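Local coordinates for protein type III restriction-modification enzyme EcoP15I Mod subunit (Escherichia coli, PDB 4ZCF) that forms the methyltransferase subunit of EcoP15I, binding 5'-CAGCAG-3' sites in DNA and methylating one adenine at N6 with S-adenosylmethionine, at residues 24-28 against 39-43; 124-128 against 169-174. One frame throughout, in Å; residues are numbered along the deposited sequence.

Interaction 1. Residues 24-28 against 39-43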
loop_
_atom_site.group_PDB
_atom_site.type_symbol
_atom_site.label_atom_id
_atom_site.label_comp_id
_atom_site.label_asym_id
_atom_site.label_seq_id
_atom_site.Cartn_x
_atom_site.Cartn_y
_atom_site.Cartn_z
ATOM N N ASN A 24 28.337 -12.251 -23.759
ATOM C CA ASN A 24 28.305 -13.189 -22.637
ATOM C C ASN A 24 27.930 -12.587 -21.301
ATOM O O ASN A 24 27.484 -13.319 -20.413
ATOM C CB ASN A 24 29.607 -14.010 -22.552
ATOM C CG ASN A 24 29.927 -14.745 -23.830
ATOM O OD1 ASN A 24 29.343 -15.785 -24.155
ATOM N ND2 ASN A 24 30.802 -14.163 -24.622
ATOM N N PHE A 25 28.102 -11.265 -21.143
ATOM C CA PHE A 25 27.788 -10.564 -19.893
ATOM C C PHE A 25 26.958 -9.307 -20.207
ATOM O O PHE A 25 27.441 -8.184 -20.026
ATOM C CB PHE A 25 29.085 -10.253 -19.113
ATOM C CG PHE A 25 29.991 -11.449 -18.936
ATOM C CD1 PHE A 25 30.922 -11.790 -19.913
ATOM C CD2 PHE A 25 29.878 -12.267 -17.820
ATOM C CE1 PHE A 25 31.708 -12.937 -19.781
ATOM C CE2 PHE A 25 30.698 -13.387 -17.671
ATOM C CZ PHE A 25 31.612 -13.711 -18.648
ATOM N N PRO A 26 25.703 -9.479 -20.702
ATOM C CA PRO A 26 24.901 -8.305 -21.094
ATOM C C PRO A 26 24.452 -7.372 -19.970
ATOM O O PRO A 26 24.381 -6.171 -20.177
ATOM C CB PRO A 26 23.733 -8.931 -21.856
ATOM C CG PRO A 26 23.562 -10.258 -21.225
ATOM C CD PRO A 26 24.964 -10.730 -20.986
ATOM N N GLN A 27 24.196 -7.922 -18.786
ATOM C CA GLN A 27 23.765 -7.231 -17.562
ATOM C C GLN A 27 24.859 -6.334 -16.961
ATOM O O GLN A 27 24.605 -5.637 -15.983
ATOM C CB GLN A 27 23.335 -8.273 -16.522
ATOM C CG GLN A 27 24.489 -9.046 -15.853
ATOM C CD GLN A 27 25.049 -10.196 -16.669
ATOM O OE1 GLN A 27 24.855 -10.308 -17.881
ATOM N NE2 GLN A 27 25.759 -11.093 -16.016
ATOM N N CYS A 28 26.073 -6.397 -17.513
ATOM C CA CYS A 28 27.235 -5.645 -17.053
ATOM C C CYS A 28 27.349 -4.302 -17.725
ATOM O O CYS A 28 28.290 -3.571 -17.445
ATOM C CB CYS A 28 28.500 -6.473 -17.244
ATOM S SG CYS A 28 28.639 -7.853 -16.097
ATOM N N LYS A 39 29.213 -5.296 -11.497
ATOM C CA LYS A 39 28.479 -6.499 -11.875
ATOM C C LYS A 39 29.376 -7.637 -12.376
ATOM O O LYS A 39 29.127 -8.793 -12.036
ATOM C CB LYS A 39 27.262 -6.200 -12.770
ATOM C CG LYS A 39 26.053 -5.721 -11.952
ATOM C CD LYS A 39 24.733 -5.692 -12.722
ATOM C CE LYS A 39 23.557 -5.895 -11.790
ATOM N NZ LYS A 39 22.236 -5.699 -12.464
ATOM N N LEU A 40 30.455 -7.311 -13.119
ATOM C CA LEU A 40 31.424 -8.312 -13.592
ATOM C C LEU A 40 32.321 -8.746 -12.441
ATOM O O LEU A 40 32.586 -9.936 -12.312
ATOM C CB LEU A 40 32.256 -7.804 -14.781
ATOM C CG LEU A 40 33.201 -8.831 -15.422
ATOM C CD1 LEU A 40 32.588 -9.438 -16.662
ATOM C CD2 LEU A 40 34.544 -8.205 -15.742
ATOM N N LEU A 41 32.741 -7.795 -11.576
ATOM C CA LEU A 41 33.567 -8.101 -10.400
ATOM C C LEU A 41 32.877 -9.068 -9.435
ATOM O O LEU A 41 33.528 -9.996 -8.967
ATOM C CB LEU A 41 34.062 -6.840 -9.665
ATOM C CG LEU A 41 35.073 -5.941 -10.406
ATOM C CD1 LEU A 41 35.213 -4.593 -9.707
ATOM C CD2 LEU A 41 36.450 -6.596 -10.509
ATOM N N GLU A 42 31.561 -8.903 -9.189
ATOM C CA GLU A 42 30.825 -9.831 -8.319
ATOM C C GLU A 42 30.730 -11.248 -8.913
ATOM O O GLU A 42 30.698 -12.217 -8.148
ATOM C CB GLU A 42 29.483 -9.260 -7.802
ATOM C CG GLU A 42 28.414 -9.034 -8.862
ATOM C CD GLU A 42 27.194 -8.238 -8.431
ATOM O OE1 GLU A 42 27.366 -7.129 -7.871
ATOM O OE2 GLU A 42 26.063 -8.695 -8.719
ATOM N N ILE A 43 30.784 -11.369 -10.269
ATOM C CA ILE A 43 30.787 -12.651 -11.003
ATOM C C ILE A 43 32.142 -13.352 -10.799
ATOM O O ILE A 43 32.184 -14.542 -10.464
ATOM C CB ILE A 43 30.405 -12.483 -12.511
ATOM C CG1 ILE A 43 28.889 -12.159 -12.666
ATOM C CG2 ILE A 43 30.816 -13.721 -13.354
ATOM C CD1 ILE A 43 28.456 -11.584 -13.979
#

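Interaction 2. Residues 124-128 against 169-174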
loop_
_atom_site.group_PDB
_atom_site.type_symbol
_atom_site.label_atom_id
_atom_site.label_comp_id
_atom_site.label_asym_id
_atom_site.label_seq_id
_atom_site.Cartn_x
_atom_site.Cartn_y
_atom_site.Cartn_z
ATOM N N PRO A 124 6.051 12.696 -10.774
ATOM C CA PRO A 124 7.476 12.921 -10.529
ATOM C C PRO A 124 8.258 12.941 -11.836
ATOM O O PRO A 124 7.695 12.600 -12.874
ATOM C CB PRO A 124 7.859 11.731 -9.648
ATOM C CG PRO A 124 6.989 10.632 -10.121
ATOM C CD PRO A 124 5.673 11.300 -10.469
ATOM N N PRO A 125 9.535 13.351 -11.843
ATOM C CA PRO A 125 10.292 13.233 -13.098
ATOM C C PRO A 125 10.448 11.739 -13.418
ATOM O O PRO A 125 10.655 10.895 -12.522
ATOM C CB PRO A 125 11.630 13.920 -12.796
ATOM C CG PRO A 125 11.770 13.907 -11.306
ATOM C CD PRO A 125 10.383 13.802 -10.710
ATOM N N TYR A 126 10.225 11.400 -14.686
ATOM C CA TYR A 126 10.333 10.052 -15.208
ATOM C C TYR A 126 11.847 9.904 -15.446
ATOM O O TYR A 126 12.577 10.888 -15.280
ATOM C CB TYR A 126 9.572 10.002 -16.541
ATOM C CG TYR A 126 8.060 10.154 -16.488
ATOM C CD1 TYR A 126 7.405 10.445 -15.292
ATOM C CD2 TYR A 126 7.282 10.002 -17.637
ATOM C CE1 TYR A 126 6.024 10.631 -15.249
ATOM C CE2 TYR A 126 5.892 10.132 -17.594
ATOM C CZ TYR A 126 5.266 10.439 -16.397
ATOM O OH TYR A 126 3.903 10.609 -16.352
ATOM N N ASN A 127 12.372 8.754 -15.793
ATOM C CA ASN A 127 13.827 8.876 -16.008
ATOM C C ASN A 127 14.126 8.575 -17.457
ATOM O O ASN A 127 14.909 7.688 -17.798
ATOM C CB ASN A 127 14.643 8.092 -14.976
ATOM C CG ASN A 127 16.099 8.438 -14.821
ATOM O OD1 ASN A 127 16.674 9.300 -15.491
ATOM N ND2 ASN A 127 16.756 7.673 -13.986
ATOM N N THR A 128 13.423 9.338 -18.303
ATOM C CA THR A 128 13.355 9.354 -19.760
ATOM C C THR A 128 14.709 9.311 -20.444
ATOM O O THR A 128 14.841 8.664 -21.490
ATOM C CB THR A 128 12.497 10.572 -20.182
ATOM O OG1 THR A 128 11.096 10.328 -19.918
ATOM C CG2 THR A 128 12.686 10.957 -21.614
ATOM N N SER A 169 22.111 10.147 -13.175
ATOM C CA SER A 169 20.739 9.911 -13.661
ATOM C C SER A 169 20.359 8.394 -13.744
ATOM O O SER A 169 19.496 8.000 -14.538
ATOM C CB SER A 169 20.514 10.625 -14.993
ATOM O OG SER A 169 21.261 10.016 -16.031
ATOM N N SER A 170 20.991 7.565 -12.882
ATOM C CA SER A 170 20.790 6.120 -12.804
ATOM C C SER A 170 19.539 5.779 -11.962
ATOM O O SER A 170 18.950 6.660 -11.339
ATOM C CB SER A 170 22.028 5.476 -12.192
ATOM O OG SER A 170 22.108 5.817 -10.818
ATOM N N HIS A 171 19.156 4.499 -11.930
ATOM C CA HIS A 171 18.023 4.003 -11.156
ATOM C C HIS A 171 18.243 4.250 -9.681
ATOM O O HIS A 171 17.317 4.671 -8.990
ATOM C CB HIS A 171 17.813 2.499 -11.404
ATOM C CG HIS A 171 17.340 2.150 -12.780
ATOM N ND1 HIS A 171 16.082 2.503 -13.217
ATOM C CD2 HIS A 171 17.935 1.395 -13.728
ATOM C CE1 HIS A 171 15.974 2.010 -14.437
ATOM N NE2 HIS A 171 17.067 1.332 -14.786
ATOM N N SER A 172 19.466 4.008 -9.194
ATOM C CA SER A 172 19.836 4.238 -7.793
ATOM C C SER A 172 19.764 5.718 -7.409
ATOM O O SER A 172 19.259 6.020 -6.334
ATOM C CB SER A 172 21.193 3.627 -7.460
ATOM O OG SER A 172 22.202 4.018 -8.369
ATOM N N ALA A 173 20.220 6.642 -8.300
ATOM C CA ALA A 173 20.135 8.094 -8.067
ATOM C C ALA A 173 18.658 8.495 -7.987
ATOM O O ALA A 173 18.243 9.169 -7.022
ATOM C CB ALA A 173 20.833 8.853 -9.180
ATOM N N TRP A 174 17.842 7.976 -8.951
ATOM C CA TRP A 174 16.386 8.189 -8.980
ATOM C C TRP A 174 15.693 7.664 -7.719
ATOM O O TRP A 174 14.880 8.379 -7.150
ATOM C CB TRP A 174 15.765 7.619 -10.255
ATOM C CG TRP A 174 14.362 8.105 -10.493
ATOM C CD1 TRP A 174 13.988 9.232 -11.169
ATOM C CD2 TRP A 174 13.139 7.473 -10.052
ATOM N NE1 TRP A 174 12.612 9.335 -11.197
ATOM C CE2 TRP A 174 12.065 8.277 -10.503
ATOM C CE3 TRP A 174 12.849 6.297 -9.330
ATOM C CZ2 TRP A 174 10.721 7.943 -10.256
ATOM C CZ3 TRP A 174 11.520 5.975 -9.066
ATOM C CH2 TRP A 174 10.475 6.775 -9.544
#

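Interaction 1. Residues 24-28 against 39-43
Lys39 lays its methylene chain against the backbone of Gln27, with CD 3.3 Å from Gln27 O, and carries its ammonium on to the second subunit, where NZ forms a salt bridge with OE1 of Glu213. The side chain is extended beyond CG, which lets the aliphatic part serve this chain and the charged end the dimer. Most of the rest is van der Waals packing. Cys28 SG rests against the helix at Lys39 and Leu40, 3.5 Å from Leu40 N and 3.8 Å from Leu40 CB. The two segments belong to a pair of helices, 14-24 and 37-44, joined by a loop that holds the short 3-10 turn 26-28; this turn packs back onto helix 37-44, while Cys28 and Ile36 are joined by backbone hydrogen bonding. Phe25, the residue at which the chain leaves helix 14-24, supplies the aromatic part. Leu40 CD1 sits over one face of its ring, offset toward the rim, in a CH-pi contact 4.2 Å from the centroid of the Phe25 ring. With CG anti to the backbone N (chi1 -175°) and chi2 at 99°, the Leu40 side chain brings this methyl to the ring. Ile43 approaches at the ring edge, its CD1 4.2 Å from Phe25 CD2. The Gln27 and Ile43 side chains approach each other from opposite directions, Ile43 CD1 ending 3.4 Å from Gln27 NE2. Gln17 of the second subunit also packs on Phe25.

Interaction 2. Residues 124-128 against 169-174
Trp174 and Asn127 each send one N-H across this contact to a main-chain carbonyl, in opposite senses. Trp174 NE1 donates to Pro125 O at 2.8 Å, with the oxygen close to the indole plane and the N-H...O angle 158°; the donor is tilted from the carbonyl plane. In return, Asn127 ND2 reaches Ser169 O at 2.8 Å, approaching from well above the plane of that carbonyl. Asn127 CG lies anti to its backbone N (chi1 -163°), which carries the amide across to the loop leading into helix 171-188. The same ND2 also donates to Glu203 OE2; Glu203 OE1 is hydrogen-bonded to His171 ND1, and the NE2 of that ring to Glu217 of the second subunit.

Packing accompanies these bonds. Asn127 CB lies obliquely to the indole, 4.0 Å from Trp174 CD1, while Phe133 meets the Trp174 ring edge-to-face and Leu207 adds apolar cover.

Within 169-174, Ser170 stands at the N-cap of the helix. Its OG shares a hydrogen bond with Ser172 OG, and Ser170 O accepts from Trp174 N at 2.9 Å, fixing the first turn from which the indole projects.

Residues 123-126 form the DPPY motif of amino-methyltransferases, predicted to bind S-adenosylmethionine. Putting a phenylalanine in place of Trp174 removes the indole N-H and would probably leave Pro125 O without this donor and the motif loop less firmly tied to helix 171-188.

Because the loop is gripped through the carbonyl of Pro125 and the amide of Asn127, the contact probably restrains the path of the loop while Tyr126 points away from the helix and hydrogen-bonds through OH to Glu242.

How the interactions relate
Interaction 1 closes before interaction 2 opens along the chain, and the two lie on the same side of the chain's centre, their centres 22 Å apart and their nearest atoms about 8 Å apart without touching. What they share is the second subunit: both contacts meet acidic residues of it, and in interaction 2 its Glu54 is hydrogen-bonded to the backbone N of His171. Interaction 1 is thus part of an N-terminal helical dimer contact, whereas interaction 2 ties the predicted S-adenosylmethionine-binding loop to a helix at the same interface. The His171 side chain is about 9 Å from a manganese ion. Nearest atoms lie about 30 and 25 Å from the bound nucleic acid, respectively.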